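Local structure of isoaspartyl dipeptidase (Fervidobacterium islandicum, 7CDH) at residues 44-49 with 374-379; 230-235 with 265-270. The protein is an isoaspartyl dipeptidase of the amidohydrolase family that binds zinc and probably cleaves beta-aspartyl dipeptides, as part of protein repair. All coordinates share one frame; numbering follows the deposited sequence.

Interaction 1 of 2, residues 44-49 with 374-379; sequences EIYDAN and LMKDGV
Glu44 and Lys376 form a salt bridge between the two strands. Lys376 NZ donates to Glu44 OE1 at 2.7 Å and meets its syn lone pair, on the side of the other carboxylate oxygen. A water closes the group: it accepts from Lys376 NZ at 2.8 Å and donates to Glu44 OE2. The second polar link is from Tyr46 OH to Asp377 OD1, also 2.7 Å. The hydroxyl comes from above the carboxylate plane, 47° out of it. Ser366 OG is also hydrogen-bonded to Tyr46 OH and to the backbone N of Asp377. Strand 43-47 comes from the N-terminal part of the chain and strand 372-376 from the C-terminal part. Amidohydrolases commonly build their small beta-sandwich domain beside the barrel from these two ends. Asp377 is the second residue of a type I' turn, Lys376 to Val379, and its side chain meets the tyrosine from the opposite direction. The Tyr46 ring and this carboxylate are 26° apart in plane, with OD2 at the ring edge. Packing adds Lys376 CG, 3.8 Å from Tyr46 CE1. The Lys376 chain bends at chi3 (-97°) beyond this point, which brings NZ round to Glu44. Phe373 meets both Tyr46 and Lys376, the latter by cation-pi.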
ATOM      1  N   GLU A  44      14.902  50.727 -23.476  1.00 79.45           N
ATOM      2  CA  GLU A  44      16.367  50.622 -23.303  1.00 71.68           C
ATOM      3  C   GLU A  44      16.966  50.348 -24.687  1.00 65.97           C
ATOM      4  O   GLU A  44      16.321  49.649 -25.484  1.00 67.85           O
ATOM      5  CB  GLU A  44      16.681  49.543 -22.263  1.00 76.81           C
ATOM      6  CG  GLU A  44      18.168  49.273 -22.105  1.00 83.97           C
ATOM      7  CD  GLU A  44      18.583  48.408 -20.927  1.00 89.19           C
ATOM      8  OE1 GLU A  44      19.793  48.122 -20.839  1.00 92.26           O
ATOM      9  OE2 GLU A  44      17.710  48.031 -20.098  1.00 89.60           O
ATOM     10  N   ILE A  45      18.147  50.898 -24.960  1.00 56.90           N
ATOM     11  CA  ILE A  45      18.906  50.671 -26.220  1.00 55.21           C
ATOM     12  C   ILE A  45      20.277  50.103 -25.858  1.00 49.84           C
ATOM     13  O   ILE A  45      20.885  50.605 -24.908  1.00 55.65           O
ATOM     14  CB  ILE A  45      19.014  51.990 -27.008  1.00 58.19           C
ATOM     15  CG1 ILE A  45      17.623  52.451 -27.465  1.00 58.99           C
ATOM     16  CG2 ILE A  45      20.000  51.847 -28.162  1.00 58.29           C
ATOM     17  CD1 ILE A  45      17.609  53.563 -28.496  1.00 61.11           C
ATOM     18  N   TYR A  46      20.746  49.090 -26.578  1.00 46.11           N
ATOM     19  CA  TYR A  46      22.096  48.504 -26.367  1.00 49.04           C
ATOM     20  C   TYR A  46      22.855  48.532 -27.701  1.00 57.26           C
ATOM     21  O   TYR A  46      22.349  48.035 -28.748  1.00 54.64           O
ATOM     22  CB  TYR A  46      21.972  47.120 -25.728  1.00 48.31           C
ATOM     23  CG  TYR A  46      23.278  46.423 -25.450  1.00 43.91           C
ATOM     24  CD1 TYR A  46      24.012  46.696 -24.313  1.00 46.40           C
ATOM     25  CD2 TYR A  46      23.758  45.446 -26.301  1.00 43.46           C
ATOM     26  CE1 TYR A  46      25.212  46.051 -24.047  1.00 46.43           C
ATOM     27  CE2 TYR A  46      24.953  44.789 -26.049  1.00 44.04           C
ATOM     28  CZ  TYR A  46      25.690  45.090 -24.917  1.00 47.58           C
ATOM     29  OH  TYR A  46      26.873  44.434 -24.679  1.00 50.78           O
ATOM     30  N   ASP A  47      24.021  49.180 -27.661  1.00 64.23           N
ATOM     31  CA  ASP A  47      24.948  49.345 -28.803  1.00 61.44           C
ATOM     32  C   ASP A  47      25.800  48.091 -28.875  1.00 53.94           C
ATOM     33  O   ASP A  47      26.808  47.985 -28.132  1.00 49.44           O
ATOM     34  CB  ASP A  47      25.850  50.578 -28.659  1.00 69.73           C
ATOM     35  CG  ASP A  47      26.436  51.065 -29.980  1.00 69.98           C
ATOM     36  OD1 ASP A  47      26.789  50.210 -30.823  1.00 57.06           O
ATOM     37  OD2 ASP A  47      26.511  52.305 -30.163  1.00 77.94           O
ATOM     38  N   ALA A  48      25.438  47.194 -29.775  1.00 50.27           N
ATOM     39  CA  ALA A  48      26.138  45.905 -29.920  1.00 51.31           C
ATOM     40  C   ALA A  48      27.094  45.965 -31.106  1.00 52.19           C
ATOM     41  O   ALA A  48      27.380  44.902 -31.650  1.00 51.81           O
ATOM     42  CB  ALA A  48      25.121  44.805 -30.065  1.00 56.01           C
ATOM     43  N   ASN A  49      27.610  47.143 -31.467  1.00 58.28           N
ATOM     44  CA  ASN A  49      28.590  47.267 -32.578  1.00 56.71           C
ATOM     45  C   ASN A  49      29.861  46.522 -32.160  1.00 52.05           C
ATOM     46  O   ASN A  49      30.281  46.659 -30.988  1.00 57.27           O
ATOM     47  CB  ASN A  49      28.857  48.722 -32.986  1.00 66.25           C
ATOM     48  CG  ASN A  49      30.001  48.823 -33.973  1.00 64.90           C
ATOM     49  OD1 ASN A  49      29.897  48.377 -35.124  1.00 57.48           O
ATOM     50  ND2 ASN A  49      31.131  49.310 -33.489  1.00 60.57           N
ATOM     51  N   LEU A 374      21.051  38.982 -18.073  1.00 39.52           N
ATOM     52  CA  LEU A 374      21.731  38.190 -17.020  1.00 42.50           C
ATOM     53  C   LEU A 374      23.179  38.658 -16.956  1.00 42.59           C
ATOM     54  O   LEU A 374      23.763  38.614 -15.869  1.00 46.54           O
ATOM     55  CB  LEU A 374      21.651  36.698 -17.361  1.00 43.84           C
ATOM     56  CG  LEU A 374      20.239  36.158 -17.615  1.00 47.72           C
ATOM     57  CD1 LEU A 374      20.277  34.646 -17.796  1.00 49.94           C
ATOM     58  CD2 LEU A 374      19.287  36.540 -16.474  1.00 46.70           C
ATOM     59  N   MET A 375      23.734  39.049 -18.104  1.00 42.65           N
ATOM     60  CA  MET A 375      25.115  39.583 -18.220  1.00 44.52           C
ATOM     61  C   MET A 375      25.153  40.680 -19.296  1.00 48.88           C
ATOM     62  O   MET A 375      24.571  40.491 -20.397  1.00 48.68           O
ATOM     63  CB  MET A 375      26.125  38.488 -18.559  1.00 43.40           C
ATOM     64  CG  MET A 375      27.541  38.963 -18.341  1.00 49.42           C
ATOM     65  SD  MET A 375      28.792  37.673 -18.497  1.00 52.29           S
ATOM     66  CE  MET A 375      28.487  37.129 -20.170  1.00 57.95           C
ATOM     67  N   LYS A 376      25.743  41.821 -18.935  1.00 52.89           N
ATOM     68  CA  LYS A 376      25.911  43.026 -19.782  1.00 48.45           C
ATOM     69  C   LYS A 376      27.383  43.421 -19.718  1.00 52.83           C
ATOM     70  O   LYS A 376      27.863  43.802 -18.609  1.00 49.48           O
ATOM     71  CB  LYS A 376      24.995  44.153 -19.315  1.00 49.74           C
ATOM     72  CG  LYS A 376      24.721  45.200 -20.383  1.00 57.38           C
ATOM     73  CD  LYS A 376      24.020  46.440 -19.895  1.00 61.80           C
ATOM     74  CE  LYS A 376      22.529  46.396 -20.129  1.00 74.03           C
ATOM     75  NZ  LYS A 376      21.831  47.407 -19.301  1.00 81.18           N
ATOM     76  N   ASP A 377      28.085  43.223 -20.836  1.00 53.72           N
ATOM     77  CA  ASP A 377      29.483  43.681 -21.033  1.00 56.25           C
ATOM     78  C   ASP A 377      30.342  43.117 -19.905  1.00 55.90           C
ATOM     79  O   ASP A 377      30.979  43.919 -19.199  1.00 61.19           O
ATOM     80  CB  ASP A 377      29.538  45.212 -21.107  1.00 58.30           C
ATOM     81  CG  ASP A 377      28.827  45.768 -22.330  1.00 60.80           C
ATOM     82  OD1 ASP A 377      29.088  45.246 -23.438  1.00 64.29           O
ATOM     83  OD2 ASP A 377      27.984  46.680 -22.163  1.00 59.21           O
ATOM     84  N   GLY A 378      30.306  41.794 -19.722  1.00 55.54           N
ATOM     85  CA  GLY A 378      31.052  41.044 -18.686  1.00 54.76           C
ATOM     86  C   GLY A 378      30.526  41.224 -17.263  1.00 49.91           C
ATOM     87  O   GLY A 378      31.114  40.629 -16.376  1.00 59.22           O
ATOM     88  N   VAL A 379      29.470  42.009 -17.039  1.00 51.95           N
ATOM     89  CA  VAL A 379      28.935  42.336 -15.684  1.00 49.63           C
ATOM     90  C   VAL A 379      27.682  41.498 -15.415  1.00 48.34           C
ATOM     91  O   VAL A 379      26.549  41.819 -15.919  1.00 46.18           O
ATOM     92  CB  VAL A 379      28.640  43.837 -15.499  1.00 54.41           C
ATOM     93  CG1 VAL A 379      28.268  44.149 -14.051  1.00 48.99           C
ATOM     94  CG2 VAL A 379      29.806  44.700 -15.949  1.00 54.83           C
TER
HETATM   95  O   HOH W   1      19.572  46.240 -18.062  1.00 67.61           O

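Interaction 2 of 2, residues 230-235 with 265-270; sequences KLFEQG and IDAICE
Phe232 of helix 229-240 reaches across to Ala267 and Glu270 of helix 264-273. The main interaction is a CH-pi contact. Ala267 CB sits over one face of the Phe232 ring, 3.8 Å from the ring centroid and 13° off the ring normal, so the methyl is close to centred on the ring. The phenyl extends away from its own helix because CG lies anti to the backbone N (chi1 178°). The CZ and CE2 side of the ring lies next to the carbonyl O of Ala267. Phe232 and Ala267 are the closest pair of the two segments by their CA atoms, 7.1 Å apart.

The second kind of contact is at the ring edge. The extended Glu270 chain runs past the phenyl in the opposite direction, and its CD lies in the ring plane, 3.9 Å from Phe232 CE2. The carboxylate is turned nearly perpendicular to the ring, at 82°. This is van der Waals packing on the aliphatic and carboxyl carbons of the glutamate.

Charge plays a lesser part. Glu233 OE2 and Glu270 OE2 are 5.4 Å apart, and these like charges would be expected to repel mildly.

Apolar packing continues inward. Phe232 rests on Ile245 and Leu247 of strand 245-248, and Ala267 also touches Leu247. With an alanine at position Phe232, the Ala267 methyl would probably lose its aromatic face and a gap would open between the two helices beside Leu247.

Strand 245-248 lies between the two helices in the chain, and both helices pack on it. Side-by-side outer helices seated over a strand between them are the layout of the TIM-barrel fold of amidohydrolases.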
ATOM      1  N   LYS A 230      32.440   3.486 -33.598  1.00 43.89           N
ATOM      2  CA  LYS A 230      31.476   2.397 -33.896  1.00 48.81           C
ATOM      3  C   LYS A 230      30.076   2.842 -33.425  1.00 46.32           C
ATOM      4  O   LYS A 230      29.104   2.739 -34.213  1.00 43.81           O
ATOM      5  CB  LYS A 230      31.971   1.080 -33.294  1.00 52.63           C
ATOM      6  CG  LYS A 230      31.136  -0.139 -33.671  1.00 64.26           C
ATOM      7  CD  LYS A 230      31.892  -1.472 -33.649  1.00 74.08           C
ATOM      8  CE  LYS A 230      31.024  -2.657 -33.265  1.00 80.87           C
ATOM      9  NZ  LYS A 230      31.089  -2.949 -31.809  1.00 93.04           N
ATOM     10  N   LEU A 231      29.958   3.393 -32.217  1.00 42.11           N
ATOM     11  CA  LEU A 231      28.640   3.874 -31.729  1.00 42.56           C
ATOM     12  C   LEU A 231      28.155   5.041 -32.596  1.00 39.69           C
ATOM     13  O   LEU A 231      26.933   5.099 -32.901  1.00 42.08           O
ATOM     14  CB  LEU A 231      28.713   4.295 -30.260  1.00 40.12           C
ATOM     15  CG  LEU A 231      27.377   4.685 -29.650  1.00 38.79           C
ATOM     16  CD1 LEU A 231      26.309   3.643 -29.956  1.00 40.87           C
ATOM     17  CD2 LEU A 231      27.524   4.896 -28.162  1.00 42.70           C
ATOM     18  N   PHE A 232      29.037   5.972 -32.943  1.00 37.33           N
ATOM     19  CA  PHE A 232      28.631   7.158 -33.734  1.00 38.15           C
ATOM     20  C   PHE A 232      28.132   6.727 -35.115  1.00 37.77           C
ATOM     21  O   PHE A 232      27.107   7.299 -35.588  1.00 41.63           O
ATOM     22  CB  PHE A 232      29.739   8.196 -33.811  1.00 39.76           C
ATOM     23  CG  PHE A 232      29.336   9.374 -34.645  1.00 41.03           C
ATOM     24  CD1 PHE A 232      28.359  10.243 -34.195  1.00 41.61           C
ATOM     25  CD2 PHE A 232      29.885   9.574 -35.908  1.00 42.77           C
ATOM     26  CE1 PHE A 232      27.995  11.347 -34.956  1.00 47.17           C
ATOM     27  CE2 PHE A 232      29.498  10.659 -36.674  1.00 42.88           C
ATOM     28  CZ  PHE A 232      28.571  11.554 -36.192  1.00 44.16           C
ATOM     29  N   GLU A 233      28.727   5.702 -35.719  1.00 38.68           N
ATOM     30  CA  GLU A 233      28.230   5.236 -37.038  1.00 45.11           C
ATOM     31  C   GLU A 233      26.885   4.491 -36.851  1.00 40.59           C
ATOM     32  O   GLU A 233      25.989   4.716 -37.682  1.00 37.38           O
ATOM     33  CB  GLU A 233      29.392   4.670 -37.876  1.00 55.67           C
ATOM     34  CG  GLU A 233      30.045   3.385 -37.402  1.00 77.22           C
ATOM     35  CD  GLU A 233      31.292   3.000 -38.211  1.00 92.76           C
ATOM     36  OE1 GLU A 233      31.461   1.783 -38.549  1.00 78.14           O
ATOM     37  OE2 GLU A 233      32.103   3.922 -38.517  1.00100.60           O
ATOM     38  N   GLN A 234      26.625   3.799 -35.736  1.00 42.92           N
ATOM     39  CA  GLN A 234      25.243   3.341 -35.398  1.00 40.11           C
ATOM     40  C   GLN A 234      24.330   4.583 -35.280  1.00 40.12           C
ATOM     41  O   GLN A 234      23.151   4.556 -35.755  1.00 36.99           O
ATOM     42  CB  GLN A 234      25.244   2.501 -34.122  1.00 45.72           C
ATOM     43  CG  GLN A 234      25.220   0.977 -34.278  1.00 52.42           C
ATOM     44  CD  GLN A 234      24.450   0.291 -33.141  1.00 68.32           C
ATOM     45  OE1 GLN A 234      24.657   0.521 -31.930  1.00 47.65           O
ATOM     46  NE2 GLN A 234      23.505  -0.568 -33.516  1.00 65.98           N
ATOM     47  N   GLY A 235      24.842   5.677 -34.711  1.00 36.33           N
ATOM     48  CA  GLY A 235      24.099   6.949 -34.594  1.00 37.82           C
ATOM     49  C   GLY A 235      23.697   7.539 -35.937  1.00 40.39           C
ATOM     50  O   GLY A 235      22.521   7.989 -36.079  1.00 35.77           O
ATOM     51  N   ILE A 265      34.173  16.652 -31.893  1.00 37.87           N
ATOM     52  CA  ILE A 265      34.574  17.521 -33.045  1.00 42.83           C
ATOM     53  C   ILE A 265      34.558  16.687 -34.346  1.00 40.21           C
ATOM     54  O   ILE A 265      33.913  17.112 -35.334  1.00 31.71           O
ATOM     55  CB  ILE A 265      35.950  18.205 -32.846  1.00 45.45           C
ATOM     56  CG1 ILE A 265      36.184  18.779 -31.442  1.00 42.15           C
ATOM     57  CG2 ILE A 265      36.110  19.287 -33.897  1.00 48.93           C
ATOM     58  CD1 ILE A 265      35.182  19.820 -31.046  1.00 44.77           C
ATOM     59  N   ASP A 266      35.226  15.535 -34.364  1.00 39.49           N
ATOM     60  CA  ASP A 266      35.236  14.636 -35.544  1.00 40.70           C
ATOM     61  C   ASP A 266      33.797  14.257 -35.871  1.00 46.50           C
ATOM     62  O   ASP A 266      33.405  14.308 -37.054  1.00 52.07           O
ATOM     63  CB  ASP A 266      36.102  13.404 -35.302  1.00 48.40           C
ATOM     64  CG  ASP A 266      37.545  13.767 -34.981  1.00 61.16           C
ATOM     65  OD1 ASP A 266      38.125  14.632 -35.723  1.00 59.13           O
ATOM     66  OD2 ASP A 266      38.072  13.216 -33.971  1.00 70.81           O
ATOM     67  N   ALA A 267      33.031  13.884 -34.853  1.00 48.58           N
ATOM     68  CA  ALA A 267      31.636  13.433 -35.017  1.00 46.04           C
ATOM     69  C   ALA A 267      30.827  14.511 -35.756  1.00 38.71           C
ATOM     70  O   ALA A 267      30.102  14.180 -36.706  1.00 38.03           O
ATOM     71  CB  ALA A 267      31.081  13.099 -33.654  1.00 46.47           C
ATOM     72  N   ILE A 268      30.924  15.758 -35.321  1.00 34.68           N
ATOM     73  CA  ILE A 268      30.114  16.879 -35.880  1.00 41.29           C
ATOM     74  C   ILE A 268      30.520  17.122 -37.350  1.00 42.46           C
ATOM     75  O   ILE A 268      29.636  17.463 -38.191  1.00 38.10           O
ATOM     76  CB  ILE A 268      30.281  18.136 -35.004  1.00 38.83           C
ATOM     77  CG1 ILE A 268      29.542  17.948 -33.682  1.00 37.47           C
ATOM     78  CG2 ILE A 268      29.839  19.414 -35.732  1.00 40.31           C
ATOM     79  CD1 ILE A 268      29.784  19.051 -32.692  1.00 39.24           C
ATOM     80  N   CYS A 269      31.813  16.997 -37.644  1.00 39.74           N
ATOM     81  CA  CYS A 269      32.381  17.248 -38.993  1.00 41.84           C
ATOM     82  C   CYS A 269      31.906  16.150 -39.937  1.00 37.08           C
ATOM     83  O   CYS A 269      31.443  16.481 -41.035  1.00 35.73           O
ATOM     84  CB  CYS A 269      33.899  17.369 -38.954  1.00 41.45           C
ATOM     85  SG  CYS A 269      34.422  18.912 -38.156  1.00 49.27           S
ATOM     86  N   GLU A 270      31.924  14.906 -39.478  1.00 35.41           N
ATOM     87  CA  GLU A 270      31.384  13.784 -40.271  1.00 37.34           C
ATOM     88  C   GLU A 270      29.895  14.021 -40.511  1.00 47.19           C
ATOM     89  O   GLU A 270      29.455  13.768 -41.637  1.00 53.97           O
ATOM     90  CB  GLU A 270      31.626  12.459 -39.582  1.00 40.66           C
ATOM     91  CG  GLU A 270      31.136  11.272 -40.397  1.00 49.91           C
ATOM     92  CD  GLU A 270      31.620   9.912 -39.903  1.00 52.29           C
ATOM     93  OE1 GLU A 270      32.566   9.892 -39.081  1.00 48.97           O
ATOM     94  OE2 GLU A 270      31.062   8.875 -40.357  1.00 58.49           O
TER

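The two contacts lie in different parts of the fold, with centres 37 Å apart, and share no helix or strand. Interaction 1 joins strands that are far apart in sequence and is only partly buried, and its chemistry is mostly polar, as suits that setting: charges, a hydroxyl and a water. Interaction 2 joins helices close in sequence, is buried, and relies on an aromatic ring against a methyl, with a partly exposed glutamate chain beside the ring. Along the chain, 230-235 and 265-270 are nested between 44-49 and 374-379. The outer contact joins parts of the chain near its N- and C-terminal ends, while the inner one packs the barrel's outer helices. Neither pair of segments is touched by another subunit.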